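Local coordinates for endoglucanase (PDB 2E0P), which probably hydrolyses beta-glucan chains such as cellulose and xyloglucan, this piece being the part of a multidomain endoglucanase that carries a glycoside hydrolase family 44 domain, at residues V279-W284 with A356-D361. Sequence-based numbering, arbitrary orientation.
Sequences VLDVHW and AITEYD. With BGC (beta-D-glucopyranose), chain B.
The E359 side chain crosses one face of the H283 ring while its carboxylate holds a glucose unit. E359 CB sits over that face in a CH-pi contact, 3.7 Å from the centroid of the H283 ring, and the carboxylate stacks toward the rim, its plane 23° from that of the ring. With CG anti to the carbonyl carbon (chi1 -78°) and the chain extended beyond it, E359 reaches the sugar, where its OE2 accepts a hydrogen bond from BGC O2 (2.9 Å). Y285 OH and a salt bridge from R42 also hold the carboxylate.

Regular parallel pairing runs from A356 N to L280 O (2.8 Å), through V282 N to A356 O (3.1 Å), to a bent bond from T358 N to V282 O (136°). W284 N then takes E359 O (2.9 Å), one residue further along than regular pairing would give; T358 O bonds instead to T390 and N31. This shift and the corner at E359 accompany its turn toward the sugar.

On the opposite face, V282 CG2 meets I357 CD1 at 3.6 Å. As in TIM barrels generally, the C-terminal strand ends carry the sugar-binding cleft; strand 226-232 flanks 279-284, and 388-391 flanks 354-360.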
# COMPACT_ATOMS: atom_id res chain seq x y z
N VAL A 279 6.76 8.31 -6.74
CA VAL A 279 6.07 7.03 -6.64
C VAL A 279 4.66 7.07 -7.23
O VAL A 279 3.86 7.91 -6.83
CB VAL A 279 5.95 6.62 -5.14
CG1 VAL A 279 5.45 5.16 -5.03
CG2 VAL A 279 7.31 6.79 -4.41
N LEU A 280 4.39 6.18 -8.20
CA LEU A 280 3.05 6.06 -8.79
C LEU A 280 2.30 5.30 -7.70
O LEU A 280 2.69 4.19 -7.33
CB LEU A 280 3.09 5.25 -10.08
CG LEU A 280 1.72 4.99 -10.71
CD1 LEU A 280 1.08 6.29 -11.19
CD2 LEU A 280 1.90 4.03 -11.87
N ASP A 281 1.22 5.91 -7.24
CA ASP A 281 0.45 5.42 -6.11
C ASP A 281 -0.99 5.08 -6.48
O ASP A 281 -1.73 5.94 -6.95
CB ASP A 281 0.52 6.55 -5.06
CG ASP A 281 -0.33 6.31 -3.82
OD1 ASP A 281 -1.22 5.44 -3.81
OD2 ASP A 281 -0.10 7.06 -2.83
N VAL A 282 -1.38 3.81 -6.29
CA VAL A 282 -2.75 3.39 -6.58
C VAL A 282 -3.33 2.52 -5.46
O VAL A 282 -2.59 1.97 -4.64
CB VAL A 282 -2.85 2.57 -7.90
CG1 VAL A 282 -2.37 3.42 -9.07
CG2 VAL A 282 -2.04 1.26 -7.81
N HIS A 283 -4.65 2.42 -5.43
CA HIS A 283 -5.35 1.58 -4.46
C HIS A 283 -5.89 0.39 -5.27
O HIS A 283 -6.40 0.57 -6.37
CB HIS A 283 -6.53 2.33 -3.84
CG HIS A 283 -6.15 3.53 -3.03
ND1 HIS A 283 -4.84 3.84 -2.70
CD2 HIS A 283 -6.91 4.49 -2.46
CE1 HIS A 283 -4.83 4.94 -1.96
NE2 HIS A 283 -6.07 5.35 -1.80
N TRP A 284 -5.77 -0.81 -4.71
CA TRP A 284 -6.24 -2.01 -5.40
C TRP A 284 -7.05 -2.91 -4.49
O TRP A 284 -6.49 -3.70 -3.72
CB TRP A 284 -5.03 -2.79 -5.97
CG TRP A 284 -5.39 -4.06 -6.73
CD1 TRP A 284 -5.32 -5.34 -6.26
CD2 TRP A 284 -5.85 -4.15 -8.08
NE1 TRP A 284 -5.71 -6.23 -7.24
CE2 TRP A 284 -6.04 -5.53 -8.37
CE3 TRP A 284 -6.12 -3.21 -9.09
CZ2 TRP A 284 -6.48 -5.99 -9.62
CZ3 TRP A 284 -6.56 -3.67 -10.34
CH2 TRP A 284 -6.74 -5.04 -10.59
N ALA A 356 3.64 2.00 -5.79
CA ALA A 356 3.14 1.69 -4.45
C ALA A 356 1.65 1.38 -4.49
O ALA A 356 0.90 1.98 -5.27
CB ALA A 356 3.40 2.86 -3.50
N ILE A 357 1.23 0.42 -3.66
CA ILE A 357 -0.19 0.04 -3.55
C ILE A 357 -0.51 0.50 -2.14
O ILE A 357 -0.28 -0.22 -1.16
CB ILE A 357 -0.40 -1.48 -3.66
CG1 ILE A 357 0.33 -2.02 -4.90
CG2 ILE A 357 -1.90 -1.79 -3.72
CD1 ILE A 357 -0.10 -1.36 -6.23
N THR A 358 -1.02 1.72 -2.03
CA THR A 358 -1.26 2.30 -0.71
C THR A 358 -2.53 1.91 0.03
O THR A 358 -2.72 2.31 1.18
CB THR A 358 -1.13 3.82 -0.77
OG1 THR A 358 -2.06 4.34 -1.73
CG2 THR A 358 0.29 4.21 -1.16
N GLU A 359 -3.41 1.18 -0.64
CA GLU A 359 -4.59 0.61 0.01
C GLU A 359 -4.93 -0.67 -0.75
O GLU A 359 -4.87 -0.70 -1.98
CB GLU A 359 -5.82 1.54 -0.05
CG GLU A 359 -5.79 2.69 0.96
CD GLU A 359 -7.05 3.52 0.92
OE1 GLU A 359 -8.13 2.94 0.64
OE2 GLU A 359 -6.98 4.74 1.19
N TYR A 360 -5.25 -1.73 -0.00
CA TYR A 360 -5.66 -3.00 -0.59
C TYR A 360 -6.19 -3.87 0.55
O TYR A 360 -5.90 -3.61 1.73
CB TYR A 360 -4.50 -3.71 -1.31
CG TYR A 360 -3.41 -4.21 -0.38
CD1 TYR A 360 -3.49 -5.49 0.18
CD2 TYR A 360 -2.33 -3.40 -0.04
CE1 TYR A 360 -2.53 -5.94 1.07
CE2 TYR A 360 -1.34 -3.85 0.85
CZ TYR A 360 -1.45 -5.12 1.41
OH TYR A 360 -0.52 -5.58 2.32
N ASP A 361 -6.98 -4.87 0.19
CA ASP A 361 -7.55 -5.80 1.17
C ASP A 361 -8.14 -6.95 0.36
O ASP A 361 -9.02 -6.74 -0.46
CB ASP A 361 -8.63 -5.09 2.00
CG ASP A 361 -9.37 -6.02 2.96
OD1 ASP A 361 -8.89 -7.14 3.25
OD2 ASP A 361 -10.45 -5.61 3.45
C2 BGC B . -10.07 4.58 1.01
C3 BGC B . -10.77 4.81 2.36
C4 BGC B . -11.89 3.78 2.54
C5 BGC B . -11.34 2.44 2.10
C6 BGC B . -12.44 1.40 2.31
C1 BGC B . -10.95 3.79 0.05
O1 BGC B . -12.21 4.33 -0.35
O2 BGC B . -9.54 5.77 0.41
O3 BGC B . -11.13 6.16 2.64
O4 BGC B . -12.47 3.63 3.86
O5 BGC B . -11.07 2.50 0.68
O6 BGC B . -11.93 0.08 2.10